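Long-range contacts in uncharacterized conserved protein YndB, AHSA1/START domain (Micromonospora chersina, PDB 6V04), which is of unknown function but has a START/Bet v1-like (SRPBCC) fold and probably takes part in dynemicin biosynthesis, possibly as a cyclase/aromatase: residues D62-E67 with F79-L84; P73-L78 with G93-G98. One frame throughout, in Å; residues are numbered along the deposited sequence.

Interaction 1: D62-E67 with F79-L84; sequences DFFDIE and FRWSFL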
ATOM      1  N   ASP A  62      -4.719   3.961  -2.632  1.00 20.27           N
ATOM      2  CA  ASP A  62      -4.052   2.664  -2.607  1.00 19.22           C
ATOM      3  C   ASP A  62      -4.794   1.653  -3.478  1.00 21.03           C
ATOM      4  O   ASP A  62      -6.026   1.666  -3.587  1.00 22.38           O
ATOM      5  CB  ASP A  62      -3.967   2.122  -1.179  1.00 19.46           C
ATOM      6  CG  ASP A  62      -2.927   2.830  -0.321  1.00 20.03           C
ATOM      7  OD1 ASP A  62      -2.231   3.754  -0.791  1.00 23.68           O
ATOM      8  OD2 ASP A  62      -2.834   2.428   0.857  1.00 23.66           O
ATOM      9  N   PHE A  63      -4.027   0.747  -4.080  1.00 20.74           N
ATOM     10  CA  PHE A  63      -4.593  -0.292  -4.927  1.00 20.20           C
ATOM     11  C   PHE A  63      -3.526  -1.364  -5.110  1.00 21.52           C
ATOM     12  O   PHE A  63      -2.345  -1.117  -4.863  1.00 21.49           O
ATOM     13  CB  PHE A  63      -5.038   0.250  -6.280  1.00 22.89           C
ATOM     14  CG  PHE A  63      -3.920   0.737  -7.153  1.00 22.92           C
ATOM     15  CD1 PHE A  63      -3.415   2.017  -7.007  1.00 24.63           C
ATOM     16  CD2 PHE A  63      -3.402  -0.073  -8.159  1.00 24.39           C
ATOM     17  CE1 PHE A  63      -2.404   2.478  -7.832  1.00 25.05           C
ATOM     18  CE2 PHE A  63      -2.394   0.388  -8.982  1.00 26.08           C
ATOM     19  CZ  PHE A  63      -1.897   1.667  -8.818  1.00 26.09           C
ATOM     20  N   PHE A  64      -3.958  -2.549  -5.558  1.00 22.27           N
ATOM     21  CA  PHE A  64      -3.068  -3.602  -6.047  1.00 20.74           C
ATOM     22  C   PHE A  64      -3.496  -3.986  -7.454  1.00 22.80           C
ATOM     23  O   PHE A  64      -4.697  -4.133  -7.730  1.00 23.87           O
ATOM     24  CB  PHE A  64      -3.112  -4.898  -5.215  1.00 23.21           C
ATOM     25  CG  PHE A  64      -2.551  -4.802  -3.830  1.00 22.26           C
ATOM     26  CD1 PHE A  64      -3.363  -4.441  -2.777  1.00 23.14           C
ATOM     27  CD2 PHE A  64      -1.235  -5.179  -3.563  1.00 22.15           C
ATOM     28  CE1 PHE A  64      -2.881  -4.385  -1.496  1.00 24.29           C
ATOM     29  CE2 PHE A  64      -0.749  -5.134  -2.279  1.00 23.09           C
ATOM     30  CZ  PHE A  64      -1.566  -4.747  -1.240  1.00 24.47           C
ATOM     31  N   ASP A  65      -2.518  -4.165  -8.341  1.00 22.78           N
ATOM     32  CA  ASP A  65      -2.743  -4.861  -9.602  1.00 23.20           C
ATOM     33  C   ASP A  65      -2.612  -6.363  -9.363  1.00 24.35           C
ATOM     34  O   ASP A  65      -1.642  -6.806  -8.748  1.00 26.19           O
ATOM     35  CB  ASP A  65      -1.734  -4.413 -10.659  1.00 24.60           C
ATOM     36  CG  ASP A  65      -1.982  -3.003 -11.166  1.00 31.79           C
ATOM     37  OD1 ASP A  65      -3.128  -2.528 -11.098  1.00 32.87           O
ATOM     38  OD2 ASP A  65      -1.010  -2.380 -11.652  1.00 33.16           O
ATOM     39  N   ILE A  66      -3.569  -7.146  -9.871  1.00 23.50           N
ATOM     40  CA  ILE A  66      -3.691  -8.567  -9.546  1.00 24.21           C
ATOM     41  C   ILE A  66      -3.656  -9.407 -10.819  1.00 25.24           C
ATOM     42  O   ILE A  66      -4.297  -9.072 -11.821  1.00 26.84           O
ATOM     43  CB  ILE A  66      -5.000  -8.852  -8.779  1.00 24.28           C
ATOM     44  CG1 ILE A  66      -5.068  -8.009  -7.502  1.00 23.92           C
ATOM     45  CG2 ILE A  66      -5.115 -10.354  -8.469  1.00 27.50           C
ATOM     46  CD1 ILE A  66      -6.412  -8.063  -6.800  1.00 26.74           C
ATOM     47  N   GLU A  67      -2.950 -10.531 -10.753  1.00 24.75           N
ATOM     48  CA  GLU A  67      -3.023 -11.583 -11.763  1.00 28.89           C
ATOM     49  C   GLU A  67      -3.467 -12.856 -11.057  1.00 25.24           C
ATOM     50  O   GLU A  67      -2.808 -13.299 -10.111  1.00 27.16           O
ATOM     51  CB  GLU A  67      -1.673 -11.797 -12.453  1.00 30.37           C
ATOM     52  CG  GLU A  67      -1.199 -10.618 -13.279  1.00 46.76           C
ATOM     53  CD  GLU A  67      -1.889 -10.535 -14.628  1.00 75.95           C
ATOM     54  OE1 GLU A  67      -2.700 -11.433 -14.942  1.00 82.24           O
ATOM     55  OE2 GLU A  67      -1.615  -9.573 -15.376  1.00 85.35           O
ATOM     56  N   PHE A  79      -3.422 -16.052  -6.286  1.00 25.65           N
ATOM     57  CA  PHE A  79      -3.158 -14.922  -7.160  1.00 24.72           C
ATOM     58  C   PHE A  79      -1.852 -14.248  -6.773  1.00 25.57           C
ATOM     59  O   PHE A  79      -1.272 -14.504  -5.715  1.00 27.23           O
ATOM     60  CB  PHE A  79      -4.330 -13.920  -7.143  1.00 23.89           C
ATOM     61  CG  PHE A  79      -4.733 -13.438  -5.766  1.00 22.78           C
ATOM     62  CD1 PHE A  79      -5.650 -14.146  -5.006  1.00 25.45           C
ATOM     63  CD2 PHE A  79      -4.235 -12.256  -5.255  1.00 24.10           C
ATOM     64  CE1 PHE A  79      -6.031 -13.692  -3.751  1.00 24.84           C
ATOM     65  CE2 PHE A  79      -4.614 -11.806  -3.997  1.00 23.56           C
ATOM     66  CZ  PHE A  79      -5.513 -12.524  -3.253  1.00 24.62           C
ATOM     67  N   ARG A  80      -1.378 -13.405  -7.680  1.00 22.81           N
ATOM     68  CA  ARG A  80      -0.187 -12.596  -7.494  1.00 22.42           C
ATOM     69  C   ARG A  80      -0.590 -11.130  -7.572  1.00 23.49           C
ATOM     70  O   ARG A  80      -1.501 -10.770  -8.323  1.00 25.35           O
ATOM     71  CB  ARG A  80       0.848 -12.927  -8.564  1.00 24.25           C
ATOM     72  CG  ARG A  80       1.436 -14.313  -8.398  1.00 27.72           C
ATOM     73  CD  ARG A  80       2.125 -14.769  -9.657  1.00 28.64           C
ATOM     74  NE  ARG A  80       1.170 -15.112 -10.709  1.00 30.94           N
ATOM     75  CZ  ARG A  80       1.016 -14.454 -11.856  1.00 31.90           C
ATOM     76  NH1 ARG A  80       1.757 -13.389 -12.144  1.00 37.48           N
ATOM     77  NH2 ARG A  80       0.123 -14.886 -12.737  1.00 33.60           N
ATOM     78  N   TRP A  81       0.067 -10.274  -6.794  1.00 22.14           N
ATOM     79  CA  TRP A  81      -0.286  -8.869  -6.915  1.00 21.80           C
ATOM     80  C   TRP A  81       0.910  -7.968  -6.646  1.00 23.39           C
ATOM     81  O   TRP A  81       1.948  -8.388  -6.129  1.00 23.64           O
ATOM     82  CB  TRP A  81      -1.485  -8.542  -6.022  1.00 23.03           C
ATOM     83  CG  TRP A  81      -1.325  -8.484  -4.522  1.00 20.87           C
ATOM     84  CD1 TRP A  81      -0.188  -8.525  -3.783  1.00 21.05           C
ATOM     85  CD2 TRP A  81      -2.401  -8.336  -3.592  1.00 22.16           C
ATOM     86  NE1 TRP A  81      -0.487  -8.435  -2.442  1.00 22.90           N
ATOM     87  CE2 TRP A  81      -1.843  -8.304  -2.304  1.00 22.39           C
ATOM     88  CE3 TRP A  81      -3.789  -8.218  -3.734  1.00 24.20           C
ATOM     89  CZ2 TRP A  81      -2.625  -8.161  -1.152  1.00 23.64           C
ATOM     90  CZ3 TRP A  81      -4.564  -8.079  -2.592  1.00 23.72           C
ATOM     91  CH2 TRP A  81      -3.983  -8.042  -1.324  1.00 25.07           C
ATOM     92  N   SER A  82       0.730  -6.696  -7.028  1.00 22.67           N
ATOM     93  CA  SER A  82       1.766  -5.674  -6.975  1.00 22.06           C
ATOM     94  C   SER A  82       1.154  -4.413  -6.384  1.00 21.81           C
ATOM     95  O   SER A  82       0.239  -3.833  -6.984  1.00 23.09           O
ATOM     96  CB  SER A  82       2.319  -5.392  -8.374  1.00 24.40           C
ATOM     97  OG  SER A  82       3.169  -4.259  -8.381  1.00 27.46           O
ATOM     98  N   PHE A  83       1.664  -3.983  -5.228  1.00 21.61           N
ATOM     99  CA  PHE A  83       1.092  -2.819  -4.550  1.00 19.68           C
ATOM    100  C   PHE A  83       1.387  -1.548  -5.332  1.00 21.75           C
ATOM    101  O   PHE A  83       2.531  -1.264  -5.695  1.00 22.92           O
ATOM    102  CB  PHE A  83       1.631  -2.703  -3.130  1.00 21.45           C
ATOM    103  CG  PHE A  83       0.954  -1.651  -2.300  1.00 21.73           C
ATOM    104  CD1 PHE A  83      -0.421  -1.596  -2.212  1.00 22.61           C
ATOM    105  CD2 PHE A  83       1.708  -0.756  -1.572  1.00 22.34           C
ATOM    106  CE1 PHE A  83      -1.032  -0.621  -1.438  1.00 22.67           C
ATOM    107  CE2 PHE A  83       1.091   0.213  -0.806  1.00 23.23           C
ATOM    108  CZ  PHE A  83      -0.256   0.254  -0.718  1.00 21.54           C
ATOM    109  N   LEU A  84       0.340  -0.768  -5.567  1.00 21.82           N
ATOM    110  CA  LEU A  84       0.399   0.474  -6.338  1.00 22.97           C
ATOM    111  C   LEU A  84       0.890   0.240  -7.759  1.00 24.66           C
ATOM    112  O   LEU A  84       1.289   1.187  -8.450  1.00 25.18           O
ATOM    113  CB  LEU A  84       1.272   1.531  -5.640  1.00 23.46           C
ATOM    114  CG  LEU A  84       0.919   1.827  -4.188  1.00 21.43           C
ATOM    115  CD1 LEU A  84       1.978   2.764  -3.600  1.00 24.32           C
ATOM    116  CD2 LEU A  84      -0.460   2.416  -4.067  1.00 25.30           C
TER

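Interaction 2: P73-L78 with G93-G98; sequences PRDRLL and GWTLTG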
ATOM      1  N   PRO A  73     -13.797 -23.046  -6.603  1.00 37.94           N
ATOM      2  CA  PRO A  73     -14.990 -22.699  -5.820  1.00 44.30           C
ATOM      3  C   PRO A  73     -15.076 -23.364  -4.451  1.00 41.12           C
ATOM      4  O   PRO A  73     -14.882 -24.566  -4.302  1.00 40.96           O
ATOM      5  CB  PRO A  73     -16.134 -23.141  -6.737  1.00 48.73           C
ATOM      6  CG  PRO A  73     -15.575 -22.919  -8.106  1.00 45.31           C
ATOM      7  CD  PRO A  73     -14.131 -23.322  -8.011  1.00 47.23           C
ATOM      8  N   ARG A  74     -15.384 -22.542  -3.444  1.00 39.28           N
ATOM      9  CA  ARG A  74     -15.547 -22.964  -2.051  1.00 40.37           C
ATOM     10  C   ARG A  74     -14.285 -23.619  -1.491  1.00 37.17           C
ATOM     11  O   ARG A  74     -14.346 -24.384  -0.527  1.00 47.28           O
ATOM     12  CB  ARG A  74     -16.757 -23.883  -1.905  1.00 47.68           C
ATOM     13  CG  ARG A  74     -18.068 -23.185  -2.256  1.00 51.91           C
ATOM     14  CD  ARG A  74     -19.239 -24.150  -2.326  1.00 69.32           C
ATOM     15  NE  ARG A  74     -19.037 -25.170  -3.351  1.00 85.50           N
ATOM     16  CZ  ARG A  74     -19.218 -24.970  -4.654  1.00 88.76           C
ATOM     17  NH1 ARG A  74     -19.606 -23.784  -5.103  1.00 84.44           N
ATOM     18  NH2 ARG A  74     -19.005 -25.962  -5.510  1.00 88.00           N
ATOM     19  N   ASP A  75     -13.133 -23.278  -2.066  1.00 35.41           N
ATOM     20  CA  ASP A  75     -11.869 -23.877  -1.666  1.00 36.80           C
ATOM     21  C   ASP A  75     -10.784 -22.813  -1.532  1.00 34.21           C
ATOM     22  O   ASP A  75     -10.340 -22.518  -0.416  1.00 33.58           O
ATOM     23  CB  ASP A  75     -11.481 -24.957  -2.675  1.00 38.98           C
ATOM     24  CG  ASP A  75     -10.193 -25.662  -2.322  1.00 40.38           C
ATOM     25  OD1 ASP A  75      -9.479 -25.212  -1.404  1.00 44.45           O
ATOM     26  OD2 ASP A  75      -9.900 -26.684  -2.970  1.00 47.40           O
ATOM     27  N   ARG A  76     -10.336 -22.223  -2.638  1.00 31.08           N
ATOM     28  CA  ARG A  76      -9.255 -21.259  -2.490  1.00 32.94           C
ATOM     29  C   ARG A  76      -9.129 -20.355  -3.708  1.00 27.57           C
ATOM     30  O   ARG A  76      -9.619 -20.652  -4.802  1.00 28.21           O
ATOM     31  CB  ARG A  76      -7.926 -21.965  -2.231  1.00 38.02           C
ATOM     32  CG  ARG A  76      -7.361 -22.634  -3.447  1.00 31.12           C
ATOM     33  CD  ARG A  76      -6.263 -23.598  -3.038  1.00 36.80           C
ATOM     34  NE  ARG A  76      -6.829 -24.720  -2.307  1.00 49.91           N
ATOM     35  CZ  ARG A  76      -6.113 -25.632  -1.664  1.00 49.90           C
ATOM     36  NH1 ARG A  76      -4.792 -25.547  -1.648  1.00 42.59           N
ATOM     37  NH2 ARG A  76      -6.725 -26.619  -1.029  1.00 44.19           N
ATOM     38  N   LEU A  77      -8.488 -19.214  -3.463  1.00 30.17           N
ATOM     39  CA  LEU A  77      -8.072 -18.265  -4.479  1.00 28.75           C
ATOM     40  C   LEU A  77      -6.560 -18.154  -4.414  1.00 28.15           C
ATOM     41  O   LEU A  77      -6.011 -17.923  -3.336  1.00 31.12           O
ATOM     42  CB  LEU A  77      -8.691 -16.886  -4.225  1.00 27.74           C
ATOM     43  CG  LEU A  77     -10.212 -16.810  -4.253  1.00 29.73           C
ATOM     44  CD1 LEU A  77     -10.686 -15.555  -3.538  1.00 33.88           C
ATOM     45  CD2 LEU A  77     -10.688 -16.811  -5.685  1.00 37.04           C
ATOM     46  N   LEU A  78      -5.894 -18.312  -5.554  1.00 26.83           N
ATOM     47  CA  LEU A  78      -4.451 -18.147  -5.653  1.00 26.67           C
ATOM     48  C   LEU A  78      -4.168 -17.074  -6.688  1.00 24.37           C
ATOM     49  O   LEU A  78      -4.588 -17.203  -7.844  1.00 26.64           O
ATOM     50  CB  LEU A  78      -3.772 -19.456  -6.048  1.00 29.15           C
ATOM     51  CG  LEU A  78      -4.105 -20.600  -5.105  1.00 30.59           C
ATOM     52  CD1 LEU A  78      -3.499 -21.892  -5.621  1.00 32.13           C
ATOM     53  CD2 LEU A  78      -3.595 -20.306  -3.720  1.00 36.03           C
ATOM     54  N   GLY A  93      -2.439 -16.381  -1.209  1.00 25.59           N
ATOM     55  CA  GLY A  93      -3.432 -17.440  -1.224  1.00 25.83           C
ATOM     56  C   GLY A  93      -4.491 -17.218  -0.168  1.00 27.61           C
ATOM     57  O   GLY A  93      -4.166 -16.842   0.961  1.00 29.40           O
ATOM     58  N   TRP A  94      -5.766 -17.390  -0.532  1.00 25.00           N
ATOM     59  CA  TRP A  94      -6.880 -17.372   0.408  1.00 26.73           C
ATOM     60  C   TRP A  94      -7.509 -18.754   0.358  1.00 30.42           C
ATOM     61  O   TRP A  94      -8.059 -19.144  -0.675  1.00 30.28           O
ATOM     62  CB  TRP A  94      -7.918 -16.310   0.042  1.00 26.18           C
ATOM     63  CG  TRP A  94      -7.496 -14.887   0.153  1.00 26.89           C
ATOM     64  CD1 TRP A  94      -6.305 -14.397   0.608  1.00 26.48           C
ATOM     65  CD2 TRP A  94      -8.292 -13.750  -0.203  1.00 27.70           C
ATOM     66  NE1 TRP A  94      -6.320 -13.014   0.558  1.00 27.81           N
ATOM     67  CE2 TRP A  94      -7.525 -12.603   0.058  1.00 27.76           C
ATOM     68  CE3 TRP A  94      -9.586 -13.597  -0.722  1.00 29.59           C
ATOM     69  CZ2 TRP A  94      -8.001 -11.318  -0.184  1.00 26.36           C
ATOM     70  CZ3 TRP A  94     -10.057 -12.318  -0.959  1.00 28.68           C
ATOM     71  CH2 TRP A  94      -9.266 -11.199  -0.687  1.00 29.86           C
ATOM     72  N   THR A  95      -7.414 -19.503   1.455  1.00 29.81           N
ATOM     73  CA  THR A  95      -7.828 -20.901   1.481  1.00 29.02           C
ATOM     74  C   THR A  95      -8.865 -21.105   2.573  1.00 28.87           C
ATOM     75  O   THR A  95      -8.658 -20.683   3.715  1.00 31.31           O
ATOM     76  CB  THR A  95      -6.624 -21.817   1.702  1.00 30.91           C
ATOM     77  OG1 THR A  95      -5.613 -21.496   0.736  1.00 31.06           O
ATOM     78  CG2 THR A  95      -7.019 -23.297   1.586  1.00 32.90           C
ATOM     79  N   LEU A  96      -9.978 -21.742   2.214  1.00 29.90           N
ATOM     80  CA  LEU A  96     -11.067 -22.011   3.143  1.00 33.18           C
ATOM     81  C   LEU A  96     -11.042 -23.466   3.571  1.00 33.85           C
ATOM     82  O   LEU A  96     -10.949 -24.365   2.729  1.00 35.78           O
ATOM     83  CB  LEU A  96     -12.424 -21.725   2.513  1.00 34.06           C
ATOM     84  CG  LEU A  96     -12.687 -20.272   2.146  1.00 32.60           C
ATOM     85  CD1 LEU A  96     -14.122 -20.130   1.697  1.00 39.84           C
ATOM     86  CD2 LEU A  96     -12.372 -19.344   3.312  1.00 36.54           C
ATOM     87  N   THR A  97     -11.177 -23.690   4.871  1.00 34.76           N
ATOM     88  CA  THR A  97     -11.365 -25.026   5.413  1.00 36.44           C
ATOM     89  C   THR A  97     -12.603 -25.019   6.292  1.00 41.54           C
ATOM     90  O   THR A  97     -12.731 -24.178   7.190  1.00 40.28           O
ATOM     91  CB  THR A  97     -10.133 -25.487   6.194  1.00 46.20           C
ATOM     92  OG1 THR A  97      -9.883 -24.605   7.289  1.00 48.52           O
ATOM     93  CG2 THR A  97      -8.915 -25.489   5.289  1.00 42.74           C
ATOM     94  N   GLY A  98     -13.530 -25.926   5.998  1.00 46.22           N
ATOM     95  CA  GLY A  98     -14.740 -26.029   6.785  1.00 50.99           C
ATOM     96  C   GLY A  98     -14.530 -26.849   8.043  1.00 62.39           C
ATOM     97  O   GLY A  98     -13.697 -27.752   8.099  1.00 65.53           O
TER
HETATM   98  O   HOH W   1      -9.503 -25.818   1.191  1.00 40.16           O

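Interaction 1: D62-E67 with F79-L84
Phe64 and Trp81 lie face to face, the phenyl ring over the six-membered ring of the indole with centroids 3.6 Å apart and planes only 12° from parallel. Phe64 CE2 sits 3.3 Å from Trp81 NE1, and Phe83 covers the other face of the phenyl ring, its CD1 3.5 Å from Phe64 CZ with the two planes inclined at 46°. The phenylalanine is thus sandwiched between two aromatic residues of the partner strand. Phe83 reaches it with CG anti to the backbone N (chi1 -172°), which also turns the far edge of its ring to Asp62, whose OD2 is 3.7 Å from Phe83 CZ. Ile66 continues the apolar face: its CG1 lies at the indole edge, and its CG2 meets Phe79 CD2 at 3.8 Å. At the strand end the backbone of Leu84 lies across one face of the Phe63 ring, Leu84 CA making a CH-pi contact 3.8 Å from the centroid of that ring. On the face of Asp65 and Ser82, the Arg80 guanidinium is laid over Glu67 CB, its NH2 3.6 Å from that carbon, while its charge is paired with Asp69 and Glu89. Five backbone hydrogen bonds set this antiparallel register, the Arg80 N to Glu67 O bond being nearly straight at 2.8 Å. The Asp62 carboxylate has its salt-bridge partners beyond the hairpin, Arg259 at OD1 and Arg148 at OD2, and Ser82 OG bonds to Gly87 O. The segments are the two arms of the hairpin of strands 63-72 and 76-83 in the first of the chain's two seven-stranded antiparallel sheets; strand 53-57 flanks the first arm, touching Phe64 and Ile66, and strand 90-98 flanks the second, where Val92 meets Phe79 and Trp81.

Interaction 2: P73-L78 with G93-G98
In the antiparallel hairpin of strands 76-83 and 90-98, Leu77 and Trp94 form a hydrogen-bonded pair, with Leu77 N 2.8 Å from Trp94 O and Trp94 N 2.9 Å from Leu77 O. Leu96 N donates to Asp75 O over 2.8 Å, almost straight. On the other edge of the strand, against Glu72 of strand 63-72, Asp75 and Arg76 form a classic beta bulge. Arg76 makes a side-on salt bridge to Asp75, NE and NH2 both reaching the one oxygen OD1, with NE at 2.8 Å. Asp75 OD1 receives NH2 on its syn lone pair, whereas NE comes from above the carboxylate plane, 50° out of it. A water also donates to Asp75 OD1 and to Leu96 O, tying the carboxylate to the partner strand. Arg76 places CG between its backbone N and carbonyl carbon (chi1 74°) and bends at chi3, which lays the guanidinium alongside Thr95, with CG2 of Thr95 over the centre of one face, 4.1 Å from Arg76 CZ. The hairpin belongs to the antiparallel sheet of the Bet v1-like fold, and its two surfaces differ. Opposite the Arg76 and Thr95 surface, Leu77 and Trp94 are buried, Leu77 CD1 resting 3.6 Å from Trp94 CE3 at an oblique angle to the indole. Helix 24-32 covers this side, its Trp28 touching both Leu77 and Leu96, and Trp126 and Phe41 set their rings against Trp94. Back on the Arg76 surface, Leu78 CD2 packs on the backbone of Gly93, 3.8 Å from its CA.

Interactions 1 and 2 share strand 76-83, the middle of three neighbouring antiparallel strands: residues 79-84 pair with 62-67 on one edge, residues 73-78 with 93-98 on the other. Their centres lie 19 Å apart, yet they touch where Phe79 CZ comes 3.9 Å from Trp94 CE2, an edge-to-face pair that carries the aromatic surface of Phe64 and Trp81 on to Trp94. Interaction 1 is the nearer to the metals without touching them: the Asp62 side chain is about 10 Å from that of Gln149, which binds magnesium in a structure of this protein but carries no ion here, and about 13 Å from the bound sodium and magnesium ions. Interaction 2 lies away from that site.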